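PDB 1O4S: aspartate aminotransferase, which catalyses the pyridoxal-phosphate-dependent transfer of the amino group of L-aspartate to 2-oxoglutarate, giving oxaloacetate and L-glutamate. Local coordinates for residues F66-I80 and Q272-Y285. Residues are numbered along the deposited sequence; the frame is centred on the assembly and turned at random. Where two conformers were deposited one is given.
With PLP (pyridoxal-5'-phosphate), chain J.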
ATOM      1  N   PHE B  66      -3.072  21.404  -8.399  1.00 28.95           N
ATOM      2  CA  PHE B  66      -3.457  20.900  -7.088  1.00 29.32           C
ATOM      3  C   PHE B  66      -2.360  21.107  -6.029  1.00 29.40           C
ATOM      4  O   PHE B  66      -2.616  21.619  -4.922  1.00 27.92           O
ATOM      5  CB  PHE B  66      -3.794  19.408  -7.153  1.00 28.79           C
ATOM      6  CG  PHE B  66      -4.115  18.828  -5.818  1.00 30.88           C
ATOM      7  CD1 PHE B  66      -5.292  19.169  -5.175  1.00 31.35           C
ATOM      8  CD2 PHE B  66      -3.234  17.978  -5.168  1.00 30.63           C
ATOM      9  CE1 PHE B  66      -5.593  18.659  -3.898  1.00 32.64           C
ATOM     10  CE2 PHE B  66      -3.562  17.483  -3.895  1.00 32.44           C
ATOM     11  CZ  PHE B  66      -4.751  17.834  -3.280  1.00 29.66           C
ATOM     12  N   LEU B  67      -1.150  20.705  -6.395  1.00 30.39           N
ATOM     13  CA  LEU B  67       0.027  20.809  -5.530  1.00 32.17           C
ATOM     14  C   LEU B  67       0.310  22.205  -5.017  1.00 32.35           C
ATOM     15  O   LEU B  67       0.681  22.400  -3.848  1.00 31.75           O
ATOM     16  CB  LEU B  67       1.282  20.373  -6.271  1.00 32.65           C
ATOM     17  CG  LEU B  67       1.819  19.046  -5.885  1.00 34.87           C
ATOM     18  CD1 LEU B  67       3.038  18.715  -6.714  1.00 37.10           C
ATOM     19  CD2 LEU B  67       2.158  19.080  -4.399  1.00 38.28           C
ATOM     20  N   GLN B  68       0.161  23.181  -5.890  1.00 32.26           N
ATOM     21  CA  GLN B  68       0.563  24.532  -5.562  1.00 33.31           C
ATOM     22  C   GLN B  68      -0.305  25.175  -4.484  1.00 33.20           C
ATOM     23  O   GLN B  68       0.111  26.125  -3.829  1.00 32.50           O
ATOM     24  CB  GLN B  68       0.674  25.377  -6.855  1.00 34.54           C
ATOM     25  CG  GLN B  68       1.949  24.945  -7.624  1.00 36.94           C
ATOM     26  CD  GLN B  68       2.179  25.630  -8.951  1.00 39.92           C
ATOM     27  OE1 GLN B  68       1.224  25.924  -9.670  1.00 43.75           O
ATOM     28  NE2 GLN B  68       3.457  25.869  -9.290  1.00 37.50           N
ATOM     29  N   LYS B  69      -1.482  24.609  -4.261  1.00 32.99           N
ATOM     30  CA  LYS B  69      -2.334  25.017  -3.160  1.00 33.49           C
ATOM     31  C   LYS B  69      -1.768  24.513  -1.801  1.00 32.09           C
ATOM     32  O   LYS B  69      -2.149  25.018  -0.759  1.00 32.26           O
ATOM     33  CB  LYS B  69      -3.764  24.518  -3.403  1.00 33.82           C
ATOM     34  CG  LYS B  69      -4.364  25.060  -4.733  1.00 37.96           C
ATOM     35  CD  LYS B  69      -5.750  24.500  -5.028  1.00 43.92           C
ATOM     36  CE  LYS B  69      -6.386  25.183  -6.247  1.00 47.57           C
ATOM     37  NZ  LYS B  69      -7.894  24.994  -6.316  1.00 50.99           N
ATOM     38  N   GLY B  70      -0.899  23.495  -1.834  1.00 30.68           N
ATOM     39  CA  GLY B  70      -0.165  23.028  -0.669  1.00 29.97           C
ATOM     40  C   GLY B  70      -0.907  22.120   0.305  1.00 29.10           C
ATOM     41  O   GLY B  70      -0.359  21.785   1.333  1.00 30.55           O
ATOM     42  N   GLU B  71      -2.156  21.762   0.027  1.00 28.37           N
ATOM     43  CA  GLU B  71      -2.961  20.940   0.897  1.00 28.47           C
ATOM     44  C   GLU B  71      -3.008  19.522   0.393  1.00 28.25           C
ATOM     45  O   GLU B  71      -3.723  19.227  -0.538  1.00 28.75           O
ATOM     46  CB  GLU B  71      -4.386  21.470   0.998  1.00 29.77           C
ATOM     47  CG  GLU B  71      -4.521  22.692   1.869  1.00 33.93           C
ATOM     48  CD  GLU B  71      -4.084  22.451   3.321  1.00 36.01           C
ATOM     49  OE1 GLU B  71      -4.524  21.444   3.942  1.00 38.48           O
ATOM     50  OE2 GLU B  71      -3.302  23.274   3.817  1.00 34.86           O
ATOM     51  N   VAL B  72      -2.253  18.643   1.052  1.00 27.30           N
ATOM     52  CA  VAL B  72      -2.128  17.255   0.654  1.00 26.18           C
ATOM     53  C   VAL B  72      -2.429  16.442   1.912  1.00 26.21           C
ATOM     54  O   VAL B  72      -1.555  16.163   2.754  1.00 25.93           O
ATOM     55  CB  VAL B  72      -0.744  16.952   0.009  1.00 26.39           C
ATOM     56  CG1 VAL B  72      -0.718  15.521  -0.514  1.00 25.17           C
ATOM     57  CG2 VAL B  72      -0.419  17.949  -1.105  1.00 24.85           C
ATOM     58  N   LYS B  73      -3.701  16.081   2.014  1.00 25.97           N
ATOM     59  CA  LYS B  73      -4.278  15.606   3.243  1.00 26.44           C
ATOM     60  C   LYS B  73      -5.004  14.312   3.017  1.00 26.64           C
ATOM     61  O   LYS B  73      -5.244  13.913   1.876  1.00 26.41           O
ATOM     62  CB  LYS B  73      -5.229  16.657   3.856  1.00 26.60           C
ATOM     63  CG  LYS B  73      -4.531  17.973   4.265  1.00 28.06           C
ATOM     64  CD  LYS B  73      -3.521  17.724   5.435  1.00 31.90           C
ATOM     65  CE  LYS B  73      -2.763  18.980   5.880  1.00 31.93           C
ATOM     66  NZ  LYS B  73      -3.609  20.088   6.409  1.00 28.74           N
ATOM     67  N   TYR B  74      -5.339  13.663   4.131  1.00 26.52           N
ATOM     68  CA  TYR B  74      -6.041  12.408   4.054  1.00 27.85           C
ATOM     69  C   TYR B  74      -7.365  12.593   3.272  1.00 27.97           C
ATOM     70  O   TYR B  74      -7.990  13.651   3.351  1.00 27.65           O
ATOM     71  CB  TYR B  74      -6.348  11.875   5.455  1.00 27.59           C
ATOM     72  CG  TYR B  74      -5.178  11.326   6.284  1.00 26.98           C
ATOM     73  CD1 TYR B  74      -4.258  10.402   5.759  1.00 28.91           C
ATOM     74  CD2 TYR B  74      -5.067  11.664   7.607  1.00 23.67           C
ATOM     75  CE1 TYR B  74      -3.207   9.901   6.553  1.00 27.45           C
ATOM     76  CE2 TYR B  74      -4.070  11.162   8.412  1.00 25.81           C
ATOM     77  CZ  TYR B  74      -3.126  10.284   7.886  1.00 26.03           C
ATOM     78  OH  TYR B  74      -2.159   9.827   8.774  1.00 26.91           O
ATOM     79  N   THR B  75      -7.750  11.559   2.540  1.00 28.15           N
ATOM     80  CA  THR B  75      -9.077  11.458   1.913  1.00 29.00           C
ATOM     81  C   THR B  75      -9.808  10.210   2.424  1.00 29.45           C
ATOM     82  O   THR B  75      -9.264   9.430   3.194  1.00 28.15           O
ATOM     83  CB  THR B  75      -8.976  11.355   0.380  1.00 28.76           C
ATOM     84  OG1 THR B  75      -8.303  10.141   0.005  1.00 29.15           O
ATOM     85  CG2 THR B  75      -8.161  12.420  -0.174  1.00 27.92           C
ATOM     86  N   ASP B  76     -11.051  10.049   1.975  1.00 29.75           N
ATOM     87  CA  ASP B  76     -11.798   8.809   2.117  1.00 30.09           C
ATOM     88  C   ASP B  76     -10.853   7.664   1.722  1.00 30.13           C
ATOM     89  O   ASP B  76     -10.242   7.707   0.683  1.00 30.03           O
ATOM     90  CB  ASP B  76     -13.001   8.902   1.184  1.00 30.18           C
ATOM     91  CG  ASP B  76     -13.963   7.724   1.277  1.00 31.94           C
ATOM     92  OD1 ASP B  76     -13.607   6.605   1.707  1.00 33.36           O
ATOM     93  OD2 ASP B  76     -15.115   7.832   0.846  1.00 34.98           O
ATOM     94  N   PRO B  77     -10.691   6.653   2.562  1.00 31.05           N
ATOM     95  CA  PRO B  77      -9.774   5.538   2.247  1.00 31.76           C
ATOM     96  C   PRO B  77     -10.072   4.787   0.939  1.00 32.50           C
ATOM     97  O   PRO B  77      -9.143   4.192   0.351  1.00 34.16           O
ATOM     98  CB  PRO B  77      -9.961   4.557   3.417  1.00 31.87           C
ATOM     99  CG  PRO B  77     -10.662   5.258   4.451  1.00 32.88           C
ATOM    100  CD  PRO B  77     -11.347   6.489   3.867  1.00 31.72           C
ATOM    101  N   ARG B  78     -11.324   4.776   0.499  1.00 31.96           N
ATOM    102  CA  ARG B  78     -11.660   4.121  -0.770  1.00 32.96           C
ATOM    103  C   ARG B  78     -11.401   4.977  -1.971  1.00 32.38           C
ATOM    104  O   ARG B  78     -11.616   4.500  -3.064  1.00 33.40           O
ATOM    105  CB  ARG B  78     -13.119   3.615  -0.848  1.00 33.98           C
ATOM    106  CG  ARG B  78     -14.050   4.272   0.064  1.00 35.38           C
ATOM    107  CD  ARG B  78     -15.466   3.844   0.142  0.50 37.14           C
ATOM    108  NE  ARG B  78     -16.148   5.016   0.697  0.50 37.50           N
ATOM    109  CZ  ARG B  78     -17.437   5.227   0.707  0.50 38.20           C
ATOM    110  NH1 ARG B  78     -18.293   4.313   0.237  0.50 39.56           N
ATOM    111  NH2 ARG B  78     -17.870   6.367   1.231  0.50 36.80           N
ATOM    112  N   GLY B  79     -10.987   6.228  -1.765  1.00 30.74           N
ATOM    113  CA  GLY B  79     -10.736   7.176  -2.826  1.00 30.70           C
ATOM    114  C   GLY B  79     -11.757   8.298  -2.796  1.00 30.66           C
ATOM    115  O   GLY B  79     -12.909   8.082  -2.349  1.00 29.03           O
ATOM    116  N   ILE B  80     -11.355   9.486  -3.240  1.00 30.63           N
ATOM    117  CA  ILE B  80     -12.273  10.630  -3.256  1.00 31.75           C
ATOM    118  C   ILE B  80     -13.475  10.299  -4.125  1.00 31.19           C
ATOM    119  O   ILE B  80     -13.318   9.667  -5.169  1.00 32.03           O
ATOM    120  CB  ILE B  80     -11.595  11.945  -3.772  1.00 32.85           C
ATOM    121  CG1 ILE B  80     -11.064  11.788  -5.193  1.00 35.30           C
ATOM    122  CG2 ILE B  80     -10.466  12.424  -2.805  1.00 32.90           C
ATOM    123  CD1 ILE B  80     -10.493  13.060  -5.776  1.00 37.67           C
ATOM    124  N   GLN B 272      -8.133  -1.729   2.438  1.00 30.53           N
ATOM    125  CA  GLN B 272      -7.426  -0.544   1.949  1.00 31.04           C
ATOM    126  C   GLN B 272      -7.199   0.389   3.099  1.00 30.34           C
ATOM    127  O   GLN B 272      -6.102   0.890   3.311  1.00 30.25           O
ATOM    128  CB  GLN B 272      -8.238   0.162   0.836  1.00 31.58           C
ATOM    129  CG  GLN B 272      -7.547   1.386   0.175  1.00 31.61           C
ATOM    130  CD  GLN B 272      -6.366   1.026  -0.689  1.00 31.60           C
ATOM    131  OE1 GLN B 272      -6.317  -0.048  -1.251  1.00 33.22           O
ATOM    132  NE2 GLN B 272      -5.441   1.948  -0.835  1.00 29.07           N
ATOM    133  N   SER B 273      -8.252   0.560   3.886  1.00 29.70           N
ATOM    134  CA  SER B 273      -8.255   1.523   4.953  1.00 30.60           C
ATOM    135  C   SER B 273      -7.224   1.185   6.055  1.00 31.18           C
ATOM    136  O   SER B 273      -6.532   2.083   6.572  1.00 31.49           O
ATOM    137  CB  SER B 273      -9.660   1.608   5.556  1.00 30.30           C
ATOM    138  OG  SER B 273      -9.652   2.440   6.669  1.00 32.98           O
ATOM    139  N   HIS B 274      -7.135  -0.092   6.430  1.00 30.48           N
ATOM    140  CA  HIS B 274      -6.289  -0.464   7.542  1.00 30.16           C
ATOM    141  C   HIS B 274      -4.844  -0.731   7.138  1.00 29.87           C
ATOM    142  O   HIS B 274      -3.975  -0.749   8.008  1.00 29.45           O
ATOM    143  CB  HIS B 274      -6.877  -1.670   8.262  1.00 31.02           C
ATOM    144  CG  HIS B 274      -8.204  -1.390   8.885  1.00 30.71           C
ATOM    145  ND1 HIS B 274      -8.374  -0.403   9.831  1.00 31.56           N
ATOM    146  CD2 HIS B 274      -9.423  -1.944   8.687  1.00 31.32           C
ATOM    147  CE1 HIS B 274      -9.643  -0.356  10.190  1.00 32.38           C
ATOM    148  NE2 HIS B 274     -10.304  -1.267   9.495  1.00 33.34           N
ATOM    149  N   THR B 275      -4.602  -0.942   5.844  1.00 29.81           N
ATOM    150  CA  THR B 275      -3.272  -1.313   5.370  1.00 29.64           C
ATOM    151  C   THR B 275      -2.425  -0.104   4.961  1.00 29.51           C
ATOM    152  O   THR B 275      -1.345   0.073   5.486  1.00 30.91           O
ATOM    153  CB  THR B 275      -3.309  -2.360   4.233  1.00 29.51           C
ATOM    154  OG1 THR B 275      -4.138  -1.917   3.153  1.00 30.48           O
ATOM    155  CG2 THR B 275      -3.910  -3.703   4.731  1.00 30.16           C
ATOM    156  N   THR B 276      -2.906   0.684   4.006  1.00 29.43           N
ATOM    157  CA  THR B 276      -2.233   1.884   3.516  1.00 29.34           C
ATOM    158  C   THR B 276      -3.050   3.140   3.732  1.00 29.14           C
ATOM    159  O   THR B 276      -2.542   4.240   3.533  1.00 28.32           O
ATOM    160  CB  THR B 276      -1.970   1.816   1.982  1.00 28.46           C
ATOM    161  OG1 THR B 276      -3.212   1.626   1.271  1.00 27.23           O
ATOM    162  CG2 THR B 276      -1.131   0.660   1.627  1.00 27.82           C
ATOM    163  N   SER B 277      -4.314   2.963   4.092  1.00 29.82           N
ATOM    164  CA  SER B 277      -5.306   4.011   4.010  1.00 30.75           C
ATOM    165  C   SER B 277      -5.451   4.510   2.558  1.00 30.24           C
ATOM    166  O   SER B 277      -5.085   3.804   1.591  1.00 30.22           O
ATOM    167  CB  SER B 277      -4.953   5.160   4.936  1.00 31.87           C
ATOM    168  OG  SER B 277      -6.155   5.789   5.290  1.00 35.02           O
ATOM    169  N   CYS B 278      -5.978   5.710   2.407  1.00 29.72           N
ATOM    170  CA  CYS B 278      -6.118   6.367   1.129  1.00 30.16           C
ATOM    171  C   CYS B 278      -4.786   6.451   0.378  1.00 29.11           C
ATOM    172  O   CYS B 278      -3.708   6.477   0.959  1.00 28.35           O
ATOM    173  CB  CYS B 278      -6.682   7.785   1.330  1.00 31.27           C
ATOM    174  SG  CYS B 278      -5.724   8.842   2.448  1.00 38.22           S
ATOM    175  N   ILE B 279      -4.869   6.509  -0.933  1.00 29.61           N
ATOM    176  CA  ILE B 279      -3.675   6.704  -1.768  1.00 28.91           C
ATOM    177  C   ILE B 279      -3.336   8.185  -1.842  1.00 27.87           C
ATOM    178  O   ILE B 279      -4.134   9.056  -1.548  1.00 26.86           O
ATOM    179  CB  ILE B 279      -3.804   6.057  -3.174  1.00 29.11           C
ATOM    180  CG1 ILE B 279      -4.635   6.897  -4.151  1.00 29.34           C
ATOM    181  CG2 ILE B 279      -4.387   4.648  -3.075  1.00 31.63           C
ATOM    182  CD1 ILE B 279      -4.503   6.473  -5.638  1.00 30.74           C
ATOM    183  N   ASN B 280      -2.113   8.437  -2.255  1.00 27.62           N
ATOM    184  CA  ASN B 280      -1.602   9.761  -2.443  1.00 27.79           C
ATOM    185  C   ASN B 280      -2.627  10.702  -3.092  1.00 27.31           C
ATOM    186  O   ASN B 280      -3.152  10.422  -4.189  1.00 25.31           O
ATOM    187  CB  ASN B 280      -0.339   9.649  -3.303  1.00 28.16           C
ATOM    188  CG  ASN B 280       0.332  10.980  -3.538  1.00 27.73           C
ATOM    189  OD1 ASN B 280      -0.135  11.802  -4.332  1.00 27.01           O
ATOM    190  ND2 ASN B 280       1.480  11.168  -2.911  1.00 23.76           N
ATOM    191  N   THR B 281      -2.896  11.822  -2.436  1.00 27.79           N
ATOM    192  CA  THR B 281      -3.963  12.714  -2.902  1.00 28.38           C
ATOM    193  C   THR B 281      -3.647  13.359  -4.235  1.00 28.01           C
ATOM    194  O   THR B 281      -4.552  13.550  -5.061  1.00 27.75           O
ATOM    195  CB  THR B 281      -4.255  13.803  -1.860  1.00 28.03           C
ATOM    196  OG1 THR B 281      -4.366  13.192  -0.569  1.00 28.98           O
ATOM    197  CG2 THR B 281      -5.589  14.489  -2.129  1.00 26.07           C
ATOM    198  N   VAL B 282      -2.388  13.753  -4.425  1.00 27.86           N
ATOM    199  CA  VAL B 282      -1.984  14.280  -5.723  1.00 27.74           C
ATOM    200  C   VAL B 282      -2.332  13.289  -6.833  1.00 27.66           C
ATOM    201  O   VAL B 282      -2.901  13.669  -7.857  1.00 27.19           O
ATOM    202  CB  VAL B 282      -0.481  14.695  -5.784  1.00 27.17           C
ATOM    203  CG1 VAL B 282      -0.203  15.464  -7.069  1.00 27.89           C
ATOM    204  CG2 VAL B 282      -0.098  15.533  -4.575  1.00 27.46           C
ATOM    205  N   ALA B 283      -1.969  12.023  -6.627  1.00 27.22           N
ATOM    206  CA  ALA B 283      -2.247  10.956  -7.567  1.00 26.87           C
ATOM    207  C   ALA B 283      -3.760  10.851  -7.879  1.00 26.54           C
ATOM    208  O   ALA B 283      -4.165  10.616  -9.001  1.00 26.14           O
ATOM    209  CB  ALA B 283      -1.713   9.606  -7.022  1.00 27.39           C
ATOM    210  N   GLN B 284      -4.589  11.010  -6.871  1.00 26.95           N
ATOM    211  CA  GLN B 284      -6.024  10.950  -7.075  1.00 27.54           C
ATOM    212  C   GLN B 284      -6.456  12.029  -8.016  1.00 27.40           C
ATOM    213  O   GLN B 284      -7.209  11.739  -8.944  1.00 28.31           O
ATOM    214  CB  GLN B 284      -6.780  11.004  -5.778  1.00 26.93           C
ATOM    215  CG  GLN B 284      -6.483   9.834  -4.895  1.00 28.34           C
ATOM    216  CD  GLN B 284      -7.426   9.704  -3.720  1.00 28.34           C
ATOM    217  OE1 GLN B 284      -8.615   9.566  -3.907  1.00 32.38           O
ATOM    218  NE2 GLN B 284      -6.889   9.691  -2.524  1.00 26.43           N
ATOM    219  N   TYR B 285      -5.985  13.250  -7.820  1.00 26.83           N
ATOM    220  CA  TYR B 285      -6.333  14.319  -8.744  1.00 28.59           C
ATOM    221  C   TYR B 285      -5.741  14.140 -10.122  1.00 28.40           C
ATOM    222  O   TYR B 285      -6.401  14.454 -11.132  1.00 27.31           O
ATOM    223  CB  TYR B 285      -6.052  15.705  -8.151  1.00 28.84           C
ATOM    224  CG  TYR B 285      -7.114  16.013  -7.103  1.00 32.24           C
ATOM    225  CD1 TYR B 285      -6.864  15.835  -5.753  1.00 32.12           C
ATOM    226  CD2 TYR B 285      -8.392  16.415  -7.481  1.00 36.59           C
ATOM    227  CE1 TYR B 285      -7.826  16.077  -4.803  1.00 34.48           C
ATOM    228  CE2 TYR B 285      -9.364  16.662  -6.531  1.00 38.68           C
ATOM    229  CZ  TYR B 285      -9.055  16.492  -5.190  1.00 37.65           C
ATOM    230  OH  TYR B 285      -9.984  16.728  -4.241  1.00 40.75           O
TER
HETATM  231  N1  PLP J1234       0.535   5.731  14.105  1.00 37.86           N
HETATM  232  C2  PLP J1234      -0.350   6.551  14.791  1.00 38.84           C
HETATM  233  C2A PLP J1234      -0.628   6.143  16.235  1.00 35.14           C
HETATM  234  C3  PLP J1234      -0.928   7.686  14.149  1.00 38.80           C
HETATM  235  O3  PLP J1234      -1.724   8.392  14.762  1.00 37.54           O
HETATM  236  C4  PLP J1234      -0.581   8.024  12.800  1.00 41.68           C
HETATM  237  C4A PLP J1234      -1.149   9.223  12.016  1.00 46.26           C
HETATM  238  C5  PLP J1234       0.311   7.147  12.168  1.00 44.68           C
HETATM  239  C6  PLP J1234       0.877   6.029  12.828  1.00 41.17           C
HETATM  240  C5A PLP J1234       0.805   7.385  10.770  1.00 45.16           C
HETATM  241  O4P PLP J1234      -0.063   7.500   9.674  1.00 36.56           O
HETATM  242  P   PLP J1234       0.530   7.638   8.210  1.00 32.67           P
HETATM  243  O1P PLP J1234      -0.305   8.772   7.757  1.00 31.42           O
HETATM  244  O2P PLP J1234       1.975   7.783   8.272  1.00 33.03           O
HETATM  245  O3P PLP J1234       0.142   6.328   7.633  1.00 31.85           O
HETATM  246  O   HOH W   1      -7.692   5.189  -1.805  1.00 33.83           O
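Phe66 lays its ring on Tyr285 in an offset stack, centroids 4.5 Å apart and planes inclined by 25°, and this pair anchors one end of the contact between the 66-80 segment and residues 272-285, where the end of helix 262-275 runs through a short loop into helix 281-290. With CG anti to the backbone N (chi1 177°), the Phe66 ring is carried off its helix toward Thr281, whose CG2 comes within 3.6 Å of Phe66 CZ, and toward Val282. The opposite face of Tyr285 receives Ile80 CD1, 4.0 Å from the ring centroid in a CH-pi contact, so the tyrosine is sandwiched between two residues of the other segment.

At the far end Pro77 packs its ring against Ser273, CB to CB 3.7 Å, while its carbonyl and Ile279 N share a bridging water. Cys278 lies between these ends: its SG accepts a nearly straight N-H...S hydrogen bond from Thr75 N (3.4 Å, 170°) and sits at the edge of the Tyr74 ring.

Buried Gln284 uses both ends of its amide. OE1 accepts from Ile80 N at 2.8 Å, in the carbonyl plane, just ahead of helix 81-95; NE2 donates to Thr75 OG1 and to Ile279 O. A leucine here would probably leave Ile80 N without its acceptor and Thr75 OG1 and Ile279 O without their donor. Nearby, the Thr281 hydroxyl donates to Lys73 O at 2.7 Å.

This loop also faces the second subunit, whose Arg254 donates through NH2 to Thr276 O. Tyr74 OH donates a hydrogen bond, modelled implausibly short, to O1P of the pyridoxal phosphate held mainly by that subunit. Apolar stacking at one end and hydrogen bonds from side chains in the middle thus probably help to hold the loop from which Tyr74 reaches across the dimer to the cofactor, as in other aminotransferases of this class.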